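Local coordinates for Rv3651-like N-terminal domain-containing protein (Mycobacterium tuberculosis, PDB 4Q6U), which is of unknown function but, with a GAF-like N-terminal domain followed by two PAS-like domains, is probably a sensor protein, at residues 81-90 / 207-215; 113-124 / 139-148. All blocks are in the same frame, centred on the assembly; numbering follows the deposited sequence.

Interaction 1 (81-90 / 207-215); sequences VIMTDGRMHG and LVARAMNWR
V81, near the turn of the beta hairpin formed by strands 74-82 and 88-97 of the N-terminal GAF-like domain, packs through CG1 against SE of selenomethionine M212 at 3.8 Å, on strand 206-215 of the PAS-like middle domain. The hairpin turns through a type I turn, M83 to G86. Here D85 has two tasks: OD1 accepts from the backbone N of R87, an Asx turn, while OD2 takes NH1 and NH2 of R210. The NH1 bond, 3.0 Å from R210 NH1 to D85 OD2, uses the syn lone pair; NH2 arrives from above the carboxylate plane. K112 also pairs with D85 OD2, and E198 with R210 NE, so the arginine bridges two acids. R87 lays its CG over one face of the R210 guanidinium, the two guanidinium planes 46° apart; E198 lies at a longer, weak distance from R87 NH1. H89 is gripped at both ring nitrogens. A chi1 of -78°, with CG anti to the carbonyl carbon, carries the ring to the strand, where R210 CB makes a CH-pi contact over its face. The ring and the R210 guanidinium stand at 87°, and H89 NE2 accepts from R210 NH1 at 3.1 Å. H89 ND1 donates to A211 O at 2.9 Å, in the ring plane but above the carbonyl plane. H89 and G90 both face V81, a classic beta bulge, and G90 CA lies 3.8 Å from M212 SE.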
loop_
_atom_site.group_PDB
_atom_site.type_symbol
_atom_site.label_atom_id
_atom_site.label_comp_id
_atom_site.label_asym_id
_atom_site.label_seq_id
_atom_site.Cartn_x
_atom_site.Cartn_y
_atom_site.Cartn_z
ATOM N N VAL B 81 29.830 -8.391 -14.591
ATOM C CA VAL B 81 28.547 -8.062 -15.180
ATOM C C VAL B 81 28.715 -6.727 -15.889
ATOM O O VAL B 81 28.782 -5.674 -15.248
ATOM C CB VAL B 81 27.424 -7.967 -14.144
ATOM C CG1 VAL B 81 26.076 -7.885 -14.848
ATOM C CG2 VAL B 81 27.456 -9.173 -13.216
ATOM N N ILE B 82 28.804 -6.778 -17.212
ATOM C CA ILE B 82 29.188 -5.604 -17.975
ATOM C C ILE B 82 28.072 -5.164 -18.901
ATOM O O ILE B 82 27.589 -5.945 -19.720
ATOM C CB ILE B 82 30.466 -5.871 -18.779
ATOM C CG1 ILE B 82 31.567 -6.365 -17.835
ATOM C CG2 ILE B 82 30.899 -4.612 -19.515
ATOM C CD1 ILE B 82 32.878 -6.726 -18.525
HETATM N N MSE B 83 27.654 -3.914 -18.726
HETATM C CA MSE B 83 26.603 -3.293 -19.526
HETATM C C MSE B 83 27.104 -3.132 -20.949
HETATM O O MSE B 83 28.308 -3.062 -21.167
HETATM C CB MSE B 83 26.219 -1.941 -18.928
HETATM C CG MSE B 83 25.090 -1.217 -19.647
HETATM SE SE MSE B 83 23.555 -2.393 -19.809
HETATM C CE MSE B 83 22.414 -1.243 -20.953
ATOM N N THR B 84 26.206 -3.070 -21.924
ATOM C CA THR B 84 26.673 -3.031 -23.316
ATOM C C THR B 84 27.355 -1.715 -23.710
ATOM O O THR B 84 27.855 -1.585 -24.833
ATOM C CB THR B 84 25.522 -3.313 -24.302
ATOM O OG1 THR B 84 24.368 -2.548 -23.930
ATOM C CG2 THR B 84 25.178 -4.808 -24.277
ATOM N N ASP B 85 27.414 -0.751 -22.797
ATOM C CA ASP B 85 28.241 0.432 -23.041
ATOM C C ASP B 85 29.667 0.243 -22.505
ATOM O O ASP B 85 30.462 1.179 -22.500
ATOM C CB ASP B 85 27.603 1.687 -22.426
ATOM C CG ASP B 85 27.237 1.505 -20.964
ATOM O OD1 ASP B 85 27.780 0.580 -20.327
ATOM O OD2 ASP B 85 26.405 2.295 -20.452
ATOM N N GLY B 86 29.972 -0.969 -22.037
ATOM C CA GLY B 86 31.292 -1.297 -21.522
ATOM C C GLY B 86 31.466 -1.104 -20.024
ATOM O O GLY B 86 32.517 -1.423 -19.471
ATOM N N ARG B 87 30.435 -0.589 -19.362
ATOM C CA ARG B 87 30.496 -0.277 -17.935
ATOM C C ARG B 87 30.220 -1.483 -17.055
ATOM O O ARG B 87 29.260 -2.221 -17.262
ATOM C CB ARG B 87 29.497 0.833 -17.583
ATOM C CG ARG B 87 29.811 2.170 -18.239
ATOM C CD ARG B 87 31.050 2.800 -17.621
ATOM N NE ARG B 87 30.937 2.871 -16.167
ATOM C CZ ARG B 87 30.289 3.830 -15.511
ATOM N NH1 ARG B 87 29.688 4.812 -16.180
ATOM N NH2 ARG B 87 30.241 3.804 -14.184
HETATM N N MSE B 88 31.067 -1.664 -16.054
HETATM C CA MSE B 88 30.912 -2.759 -15.109
HETATM C C MSE B 88 29.865 -2.411 -14.066
HETATM O O MSE B 88 30.042 -1.459 -13.312
HETATM C CB MSE B 88 32.248 -3.056 -14.441
HETATM C CG MSE B 88 32.197 -4.187 -13.455
HETATM SE SE MSE B 88 33.041 -5.793 -14.130
HETATM C CE MSE B 88 34.580 -4.989 -15.013
ATOM N N HIS B 89 28.767 -3.163 -14.034
ATOM C CA HIS B 89 27.711 -2.916 -13.061
ATOM C C HIS B 89 27.907 -3.734 -11.795
ATOM O O HIS B 89 27.437 -3.363 -10.712
ATOM C CB HIS B 89 26.339 -3.236 -13.655
ATOM C CG HIS B 89 25.820 -2.177 -14.571
ATOM N ND1 HIS B 89 24.472 -1.964 -14.777
ATOM C CD2 HIS B 89 26.463 -1.262 -15.335
ATOM C CE1 HIS B 89 24.309 -0.971 -15.629
ATOM N NE2 HIS B 89 25.503 -0.524 -15.984
ATOM N N GLY B 90 28.570 -4.868 -11.942
ATOM C CA GLY B 90 28.786 -5.738 -10.806
ATOM C C GLY B 90 29.686 -6.911 -11.126
ATOM O O GLY B 90 30.174 -7.054 -12.251
ATOM N N LEU B 207 22.215 12.500 -15.622
ATOM C CA LEU B 207 21.858 11.670 -14.483
ATOM C C LEU B 207 21.424 10.303 -15.009
ATOM O O LEU B 207 20.549 10.198 -15.867
ATOM C CB LEU B 207 20.746 12.317 -13.652
ATOM N N VAL B 208 22.060 9.254 -14.511
ATOM C CA VAL B 208 21.843 7.910 -15.026
ATOM C C VAL B 208 21.676 6.930 -13.881
ATOM O O VAL B 208 22.468 6.944 -12.938
ATOM C CB VAL B 208 23.023 7.447 -15.914
ATOM C CG1 VAL B 208 22.802 6.026 -16.413
ATOM C CG2 VAL B 208 23.230 8.408 -17.089
ATOM N N ALA B 209 20.643 6.099 -13.953
ATOM C CA ALA B 209 20.469 5.017 -12.994
ATOM C C ALA B 209 20.949 3.705 -13.620
ATOM O O ALA B 209 20.476 3.306 -14.688
ATOM C CB ALA B 209 19.017 4.909 -12.552
ATOM N N ARG B 210 21.916 3.057 -12.977
ATOM C CA ARG B 210 22.428 1.783 -13.466
ATOM C C ARG B 210 21.937 0.659 -12.569
ATOM O O ARG B 210 21.889 0.813 -11.352
ATOM C CB ARG B 210 23.959 1.802 -13.527
ATOM C CG ARG B 210 24.495 2.802 -14.541
ATOM C CD ARG B 210 25.992 2.757 -14.715
ATOM N NE ARG B 210 26.385 3.681 -15.780
ATOM C CZ ARG B 210 26.493 3.338 -17.059
ATOM N NH1 ARG B 210 26.259 2.084 -17.433
ATOM N NH2 ARG B 210 26.830 4.248 -17.964
ATOM N N ALA B 211 21.582 -0.472 -13.168
ATOM C CA ALA B 211 20.910 -1.533 -12.433
ATOM C C ALA B 211 21.349 -2.937 -12.843
ATOM O O ALA B 211 21.975 -3.135 -13.880
ATOM C CB ALA B 211 19.390 -1.391 -12.608
HETATM N N MSE B 212 21.028 -3.911 -12.003
HETATM C CA MSE B 212 21.087 -5.306 -12.398
HETATM C C MSE B 212 19.835 -5.994 -11.905
HETATM O O MSE B 212 19.431 -5.777 -10.762
HETATM C CB MSE B 212 22.323 -6.007 -11.822
HETATM C CG MSE B 212 23.626 -5.443 -12.288
HETATM SE SE MSE B 212 25.071 -6.462 -11.474
HETATM C CE MSE B 212 24.975 -5.748 -9.650
ATOM N N ASN B 213 19.201 -6.808 -12.745
ATOM C CA ASN B 213 18.178 -7.694 -12.205
ATOM C C ASN B 213 18.605 -9.157 -12.257
ATOM O O ASN B 213 19.694 -9.494 -12.752
ATOM C CB ASN B 213 16.823 -7.481 -12.918
ATOM C CG ASN B 213 16.823 -7.933 -14.374
ATOM O OD1 ASN B 213 17.731 -8.625 -14.839
ATOM N ND2 ASN B 213 15.773 -7.551 -15.098
ATOM N N TRP B 214 17.754 -10.013 -11.704
ATOM C CA TRP B 214 17.913 -11.455 -11.782
ATOM C C TRP B 214 16.552 -12.079 -11.483
ATOM O O TRP B 214 15.722 -11.467 -10.804
ATOM C CB TRP B 214 18.980 -11.962 -10.799
ATOM C CG TRP B 214 18.647 -11.749 -9.346
ATOM C CD1 TRP B 214 18.032 -12.635 -8.503
ATOM C CD2 TRP B 214 18.933 -10.586 -8.564
ATOM N NE1 TRP B 214 17.913 -12.091 -7.243
ATOM C CE2 TRP B 214 18.454 -10.831 -7.255
ATOM C CE3 TRP B 214 19.542 -9.358 -8.841
ATOM C CZ2 TRP B 214 18.571 -9.896 -6.229
ATOM C CZ3 TRP B 214 19.654 -8.424 -7.819
ATOM C CH2 TRP B 214 19.168 -8.700 -6.529
ATOM N N ARG B 215 16.308 -13.274 -12.011
ATOM C CA ARG B 215 15.062 -13.972 -11.730
ATOM C C ARG B 215 15.133 -14.523 -10.306
ATOM O O ARG B 215 16.089 -15.221 -9.960
ATOM C CB ARG B 215 14.817 -15.094 -12.746
ATOM C CG ARG B 215 13.489 -15.832 -12.567
ATOM C CD ARG B 215 12.315 -14.985 -13.064
ATOM N NE ARG B 215 12.461 -14.677 -14.487
ATOM C CZ ARG B 215 11.954 -15.427 -15.459
ATOM N NH1 ARG B 215 11.266 -16.518 -15.156
ATOM N NH2 ARG B 215 12.131 -15.089 -16.728
#

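Interaction 2 (113-124 / 139-148); sequences WDLTRGVATDTP and TYGRAFAEDL
W113 and F144 form the apolar centre, an offset stack with the six-membered ring of W113 and the F144 ring 4.2 Å apart between centroids and their planes only 8° apart. F144 CD1 lies over the indole near its rim, and F144 CB adds a CH-pi contact to the same six-membered ring. On the opposite face of F144 sits G118 O, while L115 CD2 reaches CZ of the phenyl ring at 3.9 Å. L148 CG meets the indole at its edge, 3.7 Å from W113 CH2.

Next to the stack, A120 and R142 make a single antiparallel bridge of the hydrogen-bonded type: A120 N donates to R142 O at 2.8 Å and R142 N returns a bond to A120 O. Further along, D122 N donates to T139 O. Two waters extend the link, one from G118 O to F144 N, the other between T121 OG1 and G141 N.

The polar edge is a network of D122, R142 and D147. W113 NE1 donates to D147 OD2 at 3.0 Å, tying the indole to the network. R142, its chain bent at chi3 (63°), presents NE and NH2 side-on to D147 OD1, both in the guanidinium plane. NE also pairs with D122 OD1 at 3.2 Å. D122 OD1 and D147 OD2 approach to 2.6 Å, so one acid probably carries a proton; D122 OD2 is held separately by S126.

The loop 139-148 thus runs along the outer edge of 119-121, the end strand of the PAS-like middle-domain sheet, and tucks F144 in beside W113. Helix 157-165 packs on W113 and L148, helix 124-129 on D122 and R142, and L254 of strand 253-256, from the C-terminal PAS-like domain, on F144.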
loop_
_atom_site.group_PDB
_atom_site.type_symbol
_atom_site.label_atom_id
_atom_site.label_comp_id
_atom_site.label_asym_id
_atom_site.label_seq_id
_atom_site.Cartn_x
_atom_site.Cartn_y
_atom_site.Cartn_z
ATOM N N TRP B 113 18.834 3.381 -16.974
ATOM C CA TRP B 113 17.874 4.409 -17.332
ATOM C C TRP B 113 18.641 5.718 -17.413
ATOM O O TRP B 113 19.242 6.143 -16.419
ATOM C CB TRP B 113 16.742 4.512 -16.303
ATOM C CG TRP B 113 15.728 3.418 -16.383
ATOM C CD1 TRP B 113 15.834 2.243 -17.072
ATOM C CD2 TRP B 113 14.438 3.405 -15.763
ATOM N NE1 TRP B 113 14.686 1.494 -16.908
ATOM C CE2 TRP B 113 13.817 2.189 -16.111
ATOM C CE3 TRP B 113 13.746 4.309 -14.944
ATOM C CZ2 TRP B 113 12.532 1.847 -15.662
ATOM C CZ3 TRP B 113 12.475 3.970 -14.503
ATOM C CH2 TRP B 113 11.882 2.748 -14.862
ATOM N N ASP B 114 18.668 6.335 -18.594
ATOM C CA ASP B 114 19.202 7.692 -18.703
ATOM C C ASP B 114 18.074 8.654 -18.342
ATOM O O ASP B 114 17.143 8.842 -19.122
ATOM C CB ASP B 114 19.747 7.974 -20.110
ATOM C CG ASP B 114 20.502 9.305 -20.199
ATOM O OD1 ASP B 114 20.074 10.290 -19.557
ATOM O OD2 ASP B 114 21.531 9.368 -20.914
ATOM N N LEU B 115 18.150 9.242 -17.150
ATOM C CA LEU B 115 17.078 10.112 -16.655
ATOM C C LEU B 115 17.071 11.461 -17.366
ATOM O O LEU B 115 16.046 12.123 -17.443
ATOM C CB LEU B 115 17.215 10.326 -15.150
ATOM C CG LEU B 115 17.275 9.024 -14.356
ATOM C CD1 LEU B 115 17.453 9.298 -12.871
ATOM C CD2 LEU B 115 16.027 8.203 -14.633
ATOM N N THR B 116 18.220 11.863 -17.887
ATOM C CA THR B 116 18.297 13.123 -18.621
ATOM C C THR B 116 17.634 12.976 -19.989
ATOM O O THR B 116 16.902 13.856 -20.424
ATOM C CB THR B 116 19.748 13.595 -18.797
ATOM O OG1 THR B 116 20.371 13.730 -17.513
ATOM C CG2 THR B 116 19.789 14.940 -19.523
ATOM N N ARG B 117 17.886 11.853 -20.658
ATOM C CA ARG B 117 17.247 11.566 -21.942
ATOM C C ARG B 117 15.813 11.092 -21.764
ATOM O O ARG B 117 14.958 11.302 -22.626
ATOM C CB ARG B 117 18.039 10.503 -22.711
ATOM C CG ARG B 117 19.443 10.912 -23.108
ATOM C CD ARG B 117 20.178 9.745 -23.767
ATOM N NE ARG B 117 19.504 9.292 -24.981
ATOM C CZ ARG B 117 19.403 8.021 -25.358
ATOM N NH1 ARG B 117 19.933 7.052 -24.619
ATOM N NH2 ARG B 117 18.765 7.715 -26.479
ATOM N N GLY B 118 15.546 10.435 -20.641
ATOM C CA GLY B 118 14.271 9.789 -20.444
ATOM C C GLY B 118 14.195 8.488 -21.221
ATOM O O GLY B 118 13.119 8.109 -21.687
ATOM N N VAL B 119 15.332 7.790 -21.346
ATOM C CA VAL B 119 15.398 6.600 -22.184
ATOM C C VAL B 119 16.133 5.440 -21.491
ATOM O O VAL B 119 17.150 5.642 -20.839
ATOM C CB VAL B 119 16.097 6.920 -23.538
ATOM C CG1 VAL B 119 16.320 5.659 -24.358
ATOM C CG2 VAL B 119 15.289 7.945 -24.339
ATOM N N ALA B 120 15.593 4.234 -21.629
ATOM C CA ALA B 120 16.187 3.044 -21.039
ATOM C C ALA B 120 16.949 2.219 -22.075
ATOM O O ALA B 120 16.581 2.167 -23.248
ATOM C CB ALA B 120 15.114 2.184 -20.380
ATOM N N THR B 121 18.012 1.570 -21.619
ATOM C CA THR B 121 18.757 0.636 -22.432
ATOM C C THR B 121 18.793 -0.669 -21.641
ATOM O O THR B 121 19.317 -0.701 -20.519
ATOM C CB THR B 121 20.172 1.151 -22.715
ATOM O OG1 THR B 121 20.089 2.519 -23.131
ATOM C CG2 THR B 121 20.872 0.313 -23.804
ATOM N N ASP B 122 18.196 -1.724 -22.189
ATOM C CA ASP B 122 18.232 -3.028 -21.513
ATOM C C ASP B 122 19.199 -3.949 -22.215
ATOM O O ASP B 122 19.906 -3.523 -23.131
ATOM C CB ASP B 122 16.854 -3.678 -21.477
ATOM C CG ASP B 122 15.978 -3.112 -20.385
ATOM O OD1 ASP B 122 15.599 -1.933 -20.506
ATOM O OD2 ASP B 122 15.681 -3.841 -19.412
ATOM N N THR B 123 19.211 -5.208 -21.781
ATOM C CA THR B 123 20.014 -6.268 -22.400
ATOM C C THR B 123 19.116 -7.488 -22.619
ATOM O O THR B 123 18.043 -7.571 -22.019
ATOM C CB THR B 123 21.223 -6.660 -21.519
ATOM O OG1 THR B 123 20.766 -7.032 -20.215
ATOM C CG2 THR B 123 22.197 -5.499 -21.390
ATOM N N PRO B 124 19.525 -8.422 -23.494
ATOM C CA PRO B 124 18.818 -9.706 -23.584
ATOM C C PRO B 124 18.642 -10.363 -22.214
ATOM O O PRO B 124 17.577 -10.904 -21.900
ATOM C CB PRO B 124 19.740 -10.544 -24.479
ATOM C CG PRO B 124 20.364 -9.527 -25.386
ATOM C CD PRO B 124 20.551 -8.285 -24.549
ATOM N N THR B 139 16.232 -3.769 -27.442
ATOM C CA THR B 139 17.020 -3.479 -26.248
ATOM C C THR B 139 17.249 -1.987 -25.991
ATOM O O THR B 139 17.366 -1.569 -24.836
ATOM C CB THR B 139 18.389 -4.179 -26.312
ATOM O OG1 THR B 139 19.048 -3.859 -27.555
ATOM C CG2 THR B 139 18.201 -5.683 -26.200
ATOM N N TYR B 140 17.316 -1.192 -27.056
ATOM C CA TYR B 140 17.647 0.228 -26.942
ATOM C C TYR B 140 16.459 1.143 -27.233
ATOM O O TYR B 140 15.473 0.722 -27.836
ATOM C CB TYR B 140 18.804 0.581 -27.886
ATOM C CG TYR B 140 18.514 0.330 -29.355
ATOM C CD1 TYR B 140 17.889 1.296 -30.137
ATOM C CD2 TYR B 140 18.868 -0.873 -29.956
ATOM C CE1 TYR B 140 17.619 1.074 -31.477
ATOM C CE2 TYR B 140 18.604 -1.106 -31.299
ATOM C CZ TYR B 140 17.982 -0.126 -32.050
ATOM O OH TYR B 140 17.714 -0.353 -33.377
ATOM N N GLY B 141 16.561 2.395 -26.798
ATOM C CA GLY B 141 15.533 3.387 -27.069
ATOM C C GLY B 141 14.197 3.090 -26.408
ATOM O O GLY B 141 13.142 3.476 -26.915
ATOM N N ARG B 142 14.239 2.414 -25.260
ATOM C CA ARG B 142 13.027 1.984 -24.570
ATOM C C ARG B 142 12.463 3.094 -23.696
ATOM O O ARG B 142 13.213 3.818 -23.041
ATOM C CB ARG B 142 13.310 0.741 -23.699
ATOM C CG ARG B 142 13.804 -0.486 -24.471
ATOM C CD ARG B 142 14.313 -1.590 -23.527
ATOM N NE ARG B 142 13.258 -2.104 -22.656
ATOM C CZ ARG B 142 12.302 -2.947 -23.050
ATOM N NH1 ARG B 142 12.267 -3.380 -24.305
ATOM N NH2 ARG B 142 11.381 -3.368 -22.179
ATOM N N ALA B 143 11.140 3.232 -23.688
ATOM C CA ALA B 143 10.491 4.093 -22.712
ATOM C C ALA B 143 10.580 3.415 -21.356
ATOM O O ALA B 143 10.585 2.177 -21.272
ATOM C CB ALA B 143 9.039 4.361 -23.091
ATOM N N PHE B 144 10.669 4.217 -20.300
ATOM C CA PHE B 144 10.645 3.674 -18.942
ATOM C C PHE B 144 9.402 2.804 -18.758
ATOM O O PHE B 144 9.445 1.784 -18.077
ATOM C CB PHE B 144 10.668 4.794 -17.891
ATOM C CG PHE B 144 11.920 5.632 -17.902
ATOM C CD1 PHE B 144 13.088 5.176 -18.498
ATOM C CD2 PHE B 144 11.923 6.891 -17.314
ATOM C CE1 PHE B 144 14.242 5.953 -18.507
ATOM C CE2 PHE B 144 13.071 7.673 -17.311
ATOM C CZ PHE B 144 14.238 7.205 -17.908
ATOM N N ALA B 145 8.297 3.186 -19.394
ATOM C CA ALA B 145 7.048 2.438 -19.232
ATOM C C ALA B 145 7.101 1.049 -19.895
ATOM O O ALA B 145 6.186 0.242 -19.718
ATOM C CB ALA B 145 5.846 3.261 -19.788
ATOM N N GLU B 146 8.172 0.762 -20.643
ATOM C CA GLU B 146 8.359 -0.575 -21.215
ATOM C C GLU B 146 9.105 -1.506 -20.246
ATOM O O GLU B 146 9.107 -2.728 -20.417
ATOM C CB GLU B 146 9.116 -0.497 -22.562
ATOM C CG GLU B 146 8.361 0.298 -23.645
ATOM C CD GLU B 146 9.086 0.355 -24.986
ATOM O OE1 GLU B 146 9.741 1.384 -25.256
ATOM O OE2 GLU B 146 8.983 -0.609 -25.781
ATOM N N ASP B 147 9.749 -0.922 -19.238
ATOM C CA ASP B 147 10.475 -1.700 -18.235
ATOM C C ASP B 147 9.625 -1.902 -16.971
ATOM O O ASP B 147 9.825 -2.848 -16.225
ATOM C CB ASP B 147 11.799 -1.016 -17.886
ATOM C CG ASP B 147 12.862 -1.225 -18.955
ATOM O OD1 ASP B 147 12.521 -1.777 -20.026
ATOM O OD2 ASP B 147 14.031 -0.848 -18.710
ATOM N N LEU B 148 8.688 -0.997 -16.732
ATOM C CA LEU B 148 7.764 -1.143 -15.612
ATOM C C LEU B 148 6.512 -1.862 -16.100
ATOM O O LEU B 148 6.122 -1.711 -17.256
ATOM C CB LEU B 148 7.420 0.223 -15.027
ATOM C CG LEU B 148 8.609 0.990 -14.442
ATOM C CD1 LEU B 148 8.182 2.379 -13.997
ATOM C CD2 LEU B 148 9.225 0.221 -13.277
HETATM O O HOH W 1 10.538 6.886 -21.026
HETATM O O HOH W 2 18.997 3.158 -25.750
#

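How the interactions relate
From the N terminus, the chain passes the hairpin 81-90 and enters the middle domain at strand 109-114. Interaction 2 closes first, joining 113-124 to 139-148 across 14 intervening residues. Strand 206-215 then returns to the hairpin and closes interaction 1 over 116 residues, so interaction 2 is nested within that larger loop. Their centres lie about 12 Å apart, and they meet through the middle-domain sheet, where strands 206-215 and 109-114 are neighbours: W113 N lies 2.8 Å from A209 O, and L115 N 2.9 Å from L207 O. Interaction 1 ties the N-terminal domain to this sheet; interaction 2 joins its end strand to the loop touching the C-terminal domain.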